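Local coordinates for protein succinyl-CoA ligase (ADP-forming) subunit alpha (Methanosaeta concilii, PDB 6HXI) that binds coenzyme A and carries, in a single chain, a CoA-ligase module together with a region related to the C-terminal domain of citrate synthase, at residues Y18-N23 against S43-P48; N12-V17 against Y78-V83. One frame throughout, in Å; residues are numbered along the deposited sequence.

Contact 1. Residues Y18-N23 against S43-P48; sequences YGYQTN and SAIINP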
loop_
_atom_site.group_PDB
_atom_site.type_symbol
_atom_site.label_atom_id
_atom_site.label_comp_id
_atom_site.label_asym_id
_atom_site.label_seq_id
_atom_site.Cartn_x
_atom_site.Cartn_y
_atom_site.Cartn_z
ATOM N N TYR B 18 37.892 1.180 18.486
ATOM C CA TYR B 18 36.773 1.472 19.386
ATOM C C TYR B 18 36.226 2.846 18.981
ATOM O O TYR B 18 36.940 3.860 19.066
ATOM C CB TYR B 18 37.203 1.478 20.878
ATOM C CG TYR B 18 36.010 1.597 21.800
ATOM C CD1 TYR B 18 35.406 2.829 22.030
ATOM C CD2 TYR B 18 35.424 0.465 22.366
ATOM C CE1 TYR B 18 34.264 2.937 22.805
ATOM C CE2 TYR B 18 34.284 0.565 23.160
ATOM C CZ TYR B 18 33.702 1.802 23.364
ATOM O OH TYR B 18 32.592 1.922 24.149
ATOM N N GLY B 19 34.970 2.858 18.549
ATOM C CA GLY B 19 34.284 4.062 18.109
ATOM C C GLY B 19 34.080 4.026 16.615
ATOM O O GLY B 19 34.991 3.646 15.883
ATOM N N TYR B 20 32.893 4.434 16.152
ATOM C CA TYR B 20 32.561 4.411 14.731
ATOM C C TYR B 20 33.177 5.571 13.970
ATOM O O TYR B 20 32.494 6.508 13.590
ATOM C CB TYR B 20 31.034 4.300 14.518
ATOM C CG TYR B 20 30.659 3.722 13.172
ATOM C CD1 TYR B 20 31.255 2.558 12.699
ATOM C CD2 TYR B 20 29.731 4.361 12.351
ATOM C CE1 TYR B 20 30.937 2.042 11.444
ATOM C CE2 TYR B 20 29.390 3.835 11.107
ATOM C CZ TYR B 20 29.964 2.653 10.676
ATOM O OH TYR B 20 29.645 2.140 9.440
ATOM N N GLN B 21 34.491 5.497 13.746
ATOM C CA GLN B 21 35.253 6.547 13.069
ATOM C C GLN B 21 35.596 6.076 11.682
ATOM O O GLN B 21 36.692 5.577 11.448
ATOM C CB GLN B 21 36.508 6.918 13.899
ATOM C CG GLN B 21 36.186 7.581 15.242
ATOM C CD GLN B 21 35.671 8.999 15.141
ATOM O OE1 GLN B 21 36.150 9.797 14.338
ATOM N NE2 GLN B 21 34.670 9.347 15.956
ATOM N N THR B 22 34.649 6.196 10.779
ATOM C CA THR B 22 34.732 5.692 9.402
ATOM C C THR B 22 35.936 6.242 8.619
ATOM O O THR B 22 36.585 5.484 7.892
ATOM C CB THR B 22 33.409 5.906 8.645
ATOM O OG1 THR B 22 33.231 7.301 8.428
ATOM C CG2 THR B 22 32.200 5.346 9.394
ATOM N N ASN B 23 36.250 7.528 8.763
ATOM C CA ASN B 23 37.415 8.114 8.072
ATOM C C ASN B 23 38.745 7.557 8.588
ATOM O O ASN B 23 39.624 7.228 7.788
ATOM C CB ASN B 23 37.392 9.653 8.150
ATOM C CG ASN B 23 38.065 10.340 6.990
ATOM O OD1 ASN B 23 38.486 9.717 6.004
ATOM N ND2 ASN B 23 38.161 11.658 7.075
ATOM N N SER B 43 40.874 -6.051 12.729
ATOM C CA SER B 43 40.119 -7.294 12.855
ATOM C C SER B 43 38.631 -6.941 13.039
ATOM O O SER B 43 37.779 -7.571 12.413
ATOM C CB SER B 43 40.626 -8.108 14.043
ATOM O OG SER B 43 41.899 -8.675 13.789
ATOM N N ALA B 44 38.317 -5.926 13.897
ATOM C CA ALA B 44 36.930 -5.517 14.151
ATOM C C ALA B 44 36.804 -4.073 14.611
ATOM O O ALA B 44 37.771 -3.458 15.076
ATOM C CB ALA B 44 36.269 -6.443 15.186
ATOM N N ILE B 45 35.581 -3.556 14.522
ATOM C CA ILE B 45 35.215 -2.241 15.019
ATOM C C ILE B 45 34.389 -2.487 16.271
ATOM O O ILE B 45 33.605 -3.438 16.307
ATOM C CB ILE B 45 34.445 -1.424 13.965
ATOM C CG1 ILE B 45 35.293 -1.254 12.688
ATOM C CG2 ILE B 45 33.992 -0.066 14.508
ATOM C CD1 ILE B 45 34.508 -1.433 11.478
ATOM N N ILE B 46 34.565 -1.652 17.300
ATOM C CA ILE B 46 33.742 -1.769 18.485
ATOM C C ILE B 46 32.824 -0.537 18.457
ATOM O O ILE B 46 33.305 0.595 18.481
ATOM C CB ILE B 46 34.553 -1.979 19.809
ATOM C CG1 ILE B 46 35.553 -3.160 19.658
ATOM C CG2 ILE B 46 33.597 -2.232 20.984
ATOM C CD1 ILE B 46 36.687 -3.156 20.619
ATOM N N ASN B 47 31.526 -0.764 18.260
ATOM C CA ASN B 47 30.521 0.275 18.180
ATOM C C ASN B 47 29.523 0.066 19.335
ATOM O O ASN B 47 28.703 -0.859 19.293
ATOM C CB ASN B 47 29.839 0.266 16.812
ATOM C CG ASN B 47 28.904 1.429 16.553
ATOM O OD1 ASN B 47 28.542 2.202 17.439
ATOM N ND2 ASN B 47 28.457 1.554 15.327
ATOM N N PRO B 48 29.580 0.930 20.371
ATOM C CA PRO B 48 28.705 0.724 21.543
ATOM C C PRO B 48 27.209 0.834 21.278
ATOM O O PRO B 48 26.403 0.319 22.065
ATOM C CB PRO B 48 29.194 1.739 22.557
ATOM C CG PRO B 48 30.056 2.657 21.806
ATOM C CD PRO B 48 30.512 2.058 20.563
#
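G19 N donates to I46 O at 2.8 Å in an almost straight bond (170° at the hydrogen), where strand 15-18 runs out beside strand 42-46 in the first beta-alpha-beta unit of a Rossmann-like domain that binds coenzyme A. One residue earlier, Y18 and I46 form a parallel bridge, which sends both side chains to the same face of the sheet, where I71 of helix 71-77 touches each of them. With Y18 CG anti to the backbone N (chi1 -172°), the Y18 and I46 side chains cross at about a right angle, and CD2 of Y18 comes 3.5 Å from I46 CG2. The branch at the isoleucine beta carbon suits this place, because its second arm, CG2, stands anti to the backbone N and meets the ring at CD2 and CE2. I46 O lies over one ring face. Farther out, Y18 OH is 3.5 Å from P48 CG, a van der Waals contact between the phenol end and the proline ring.

G19 has a positive phi at which a beta carbon would be pressed against the carbonyl oxygen of Y18, so a residue without one fits. The chain then bends through an inverse gamma turn centred on Y20 and reaches Q21, the N-cap of helix 22-34 and a contact of coenzyme A. The Y20 ring and the N47 amide have planes only 13° apart but meet obliquely, Y20 CG lying 3.8 Å from N47 ND2. The other end of that amide is used locally, N47 OD1 accepting from S49 N, and the Y20 hydroxyl pairs with H54 ND1. At the edge of the Y20 ring, near its plane, sits the I45 CG2 methyl, 4.2 Å from Y20 CD1.

Contact 2. Residues N12-V17 against Y78-V83; sequences NTKAFV and YPEADV
F16 N donates to V83 O at 2.9 Å with an angle of 160° at the hydrogen, a nearly straight backbone bond where strand 83-86 comes alongside strand 15-18, parallel to it, in the mixed sheet. Before the strands align, D82 N makes a weak bond to K14 O, 3.2 Å long and bent to 131°. D82 CG stands between its own backbone N and carbonyl carbon (chi1 78°), which turns the carboxylate back toward the other segment. There D82 OD1 accepts from one water at 2.8 Å, which also bonds T13 OG1, a hydroxyl already engaged by D10 N. A second water, 2.7 Å from D82 OD1, accepts from K14 N at 3.1 Å and has D82 OD1 and E80 O among its possible acceptors. An aspartate suits this spot because a carboxylate oxygen can face two waters at once.

Beyond this polar edge the contact turns apolar. The parallel bridge puts A15 CB 3.9 Å from V83 CB, and the T13 side chain meets that of V83 obliquely. The F16 ring takes the A81 methyl over one face, a CH-pi contact of 3.7 Å from A81 CB to the ring centroid; the type I turn from Y78 to A81 delivers it, and a small side chain lets the turn lie close to the ring. Y78 CB touches F16 CE1. K14 lends its CB to the packing while its amine leaves for P40 O and S39 OG. The chemistry implies a firm backbone bond at F16 and, at the approach, a weak one supplemented by waters that tie the D82 carboxylate to T13 OG1 and K14 N.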
loop_
_atom_site.group_PDB
_atom_site.type_symbol
_atom_site.label_atom_id
_atom_site.label_comp_id
_atom_site.label_asym_id
_atom_site.label_seq_id
_atom_site.Cartn_x
_atom_site.Cartn_y
_atom_site.Cartn_z
ATOM N N ASN B 12 52.285 -7.637 10.940
ATOM C CA ASN B 12 51.302 -8.662 11.324
ATOM C C ASN B 12 50.344 -8.191 12.437
ATOM O O ASN B 12 49.460 -8.953 12.852
ATOM C CB ASN B 12 51.980 -9.984 11.689
ATOM C CG ASN B 12 52.803 -10.568 10.569
ATOM O OD1 ASN B 12 52.281 -10.954 9.516
ATOM N ND2 ASN B 12 54.116 -10.618 10.770
ATOM N N THR B 13 50.501 -6.934 12.895
ATOM C CA THR B 13 49.643 -6.309 13.919
ATOM C C THR B 13 48.182 -6.220 13.456
ATOM O O THR B 13 47.901 -5.736 12.361
ATOM C CB THR B 13 50.197 -4.944 14.291
ATOM O OG1 THR B 13 51.464 -5.136 14.907
ATOM C CG2 THR B 13 49.292 -4.168 15.213
ATOM N N LYS B 14 47.282 -6.714 14.301
ATOM C CA LYS B 14 45.833 -6.697 14.136
ATOM C C LYS B 14 45.249 -5.863 15.284
ATOM O O LYS B 14 45.724 -5.930 16.432
ATOM C CB LYS B 14 45.266 -8.125 14.102
ATOM C CG LYS B 14 45.568 -8.870 12.814
ATOM C CD LYS B 14 44.731 -8.371 11.640
ATOM C CE LYS B 14 44.756 -9.340 10.490
ATOM N NZ LYS B 14 43.674 -9.054 9.518
ATOM N N ALA B 15 44.267 -5.042 14.955
ATOM C CA ALA B 15 43.711 -4.082 15.880
ATOM C C ALA B 15 42.189 -4.007 15.880
ATOM O O ALA B 15 41.533 -4.427 14.923
ATOM C CB ALA B 15 44.273 -2.690 15.566
ATOM N N PHE B 16 41.645 -3.411 16.959
ATOM C CA PHE B 16 40.250 -3.064 17.095
ATOM C C PHE B 16 40.215 -1.561 17.073
ATOM O O PHE B 16 41.115 -0.912 17.598
ATOM C CB PHE B 16 39.669 -3.534 18.428
ATOM C CG PHE B 16 39.677 -5.022 18.685
ATOM C CD1 PHE B 16 39.052 -5.901 17.803
ATOM C CD2 PHE B 16 40.222 -5.533 19.852
ATOM C CE1 PHE B 16 39.005 -7.272 18.072
ATOM C CE2 PHE B 16 40.209 -6.907 20.103
ATOM C CZ PHE B 16 39.574 -7.769 19.225
ATOM N N VAL B 17 39.208 -1.005 16.437
ATOM C CA VAL B 17 38.985 0.424 16.445
ATOM C C VAL B 17 37.741 0.594 17.298
ATOM O O VAL B 17 36.671 0.121 16.915
ATOM C CB VAL B 17 38.826 1.033 15.017
ATOM C CG1 VAL B 17 38.383 2.504 15.094
ATOM C CG2 VAL B 17 40.116 0.904 14.221
ATOM N N TYR B 78 38.167 -12.157 18.033
ATOM C CA TYR B 78 39.467 -11.905 17.407
ATOM C C TYR B 78 40.593 -11.844 18.447
ATOM O O TYR B 78 41.101 -10.749 18.714
ATOM C CB TYR B 78 39.415 -10.654 16.482
ATOM C CG TYR B 78 38.461 -10.829 15.320
ATOM C CD1 TYR B 78 38.871 -11.454 14.144
ATOM C CD2 TYR B 78 37.117 -10.496 15.443
ATOM C CE1 TYR B 78 37.979 -11.708 13.106
ATOM C CE2 TYR B 78 36.210 -10.764 14.421
ATOM C CZ TYR B 78 36.647 -11.349 13.243
ATOM O OH TYR B 78 35.745 -11.603 12.226
ATOM N N PRO B 79 41.020 -13.011 19.034
ATOM C CA PRO B 79 42.103 -12.980 20.031
ATOM C C PRO B 79 43.451 -12.538 19.482
ATOM O O PRO B 79 44.303 -12.115 20.262
ATOM C CB PRO B 79 42.155 -14.415 20.572
ATOM C CG PRO B 79 41.497 -15.239 19.572
ATOM C CD PRO B 79 40.503 -14.386 18.853
ATOM N N GLU B 80 43.636 -12.616 18.152
ATOM C CA GLU B 80 44.874 -12.211 17.479
ATOM C C GLU B 80 45.107 -10.694 17.512
ATOM O O GLU B 80 46.223 -10.249 17.276
ATOM C CB GLU B 80 44.895 -12.728 16.025
ATOM C CG GLU B 80 43.866 -12.087 15.100
ATOM C CD GLU B 80 42.576 -12.854 14.910
ATOM O OE1 GLU B 80 42.013 -12.776 13.795
ATOM O OE2 GLU B 80 42.126 -13.529 15.865
ATOM N N ALA B 81 44.042 -9.910 17.728
ATOM C CA ALA B 81 44.115 -8.450 17.778
ATOM C C ALA B 81 44.634 -8.033 19.173
ATOM O O ALA B 81 43.973 -8.301 20.178
ATOM C CB ALA B 81 42.734 -7.850 17.500
ATOM N N ASP B 82 45.836 -7.452 19.228
ATOM C CA ASP B 82 46.482 -7.053 20.488
ATOM C C ASP B 82 46.554 -5.521 20.691
ATOM O O ASP B 82 47.077 -5.042 21.700
ATOM C CB ASP B 82 47.870 -7.713 20.621
ATOM C CG ASP B 82 48.981 -7.064 19.812
ATOM O OD1 ASP B 82 48.727 -6.679 18.643
ATOM O OD2 ASP B 82 50.116 -6.965 20.336
ATOM N N VAL B 83 46.020 -4.766 19.723
ATOM C CA VAL B 83 45.977 -3.315 19.760
ATOM C C VAL B 83 44.528 -2.824 19.766
ATOM O O VAL B 83 43.726 -3.335 18.990
ATOM C CB VAL B 83 46.761 -2.705 18.566
ATOM C CG1 VAL B 83 46.657 -1.181 18.554
ATOM C CG2 VAL B 83 48.218 -3.139 18.583
HETATM O O HOH W 1 51.055 -5.735 17.504
HETATM O O HOH W 2 48.104 -8.463 16.757
HETATM O O HOH W 3 41.275 -10.446 11.556
#

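How the contacts relate
From the N terminus, the chain first passes residues 12-17, enters strand 15-18 and runs directly into residues 18-23. Contact 1 closes the shorter loop, through helix 22-34 to strand 42-46. Contact 2 closes a longer one, which continues through strands 52-58 and 61-68 and helix 71-77 before returning at 78-83; the first loop lies wholly within the second, and the two do not cross. Strand 15-18 is thus central, with 42-46 and 83-86 as its two neighbours in the sheet. The contacts also touch directly: I46 N to V17 O and S43 N to A15 O, both 2.8 Å, are probable hydrogen bonds joining them.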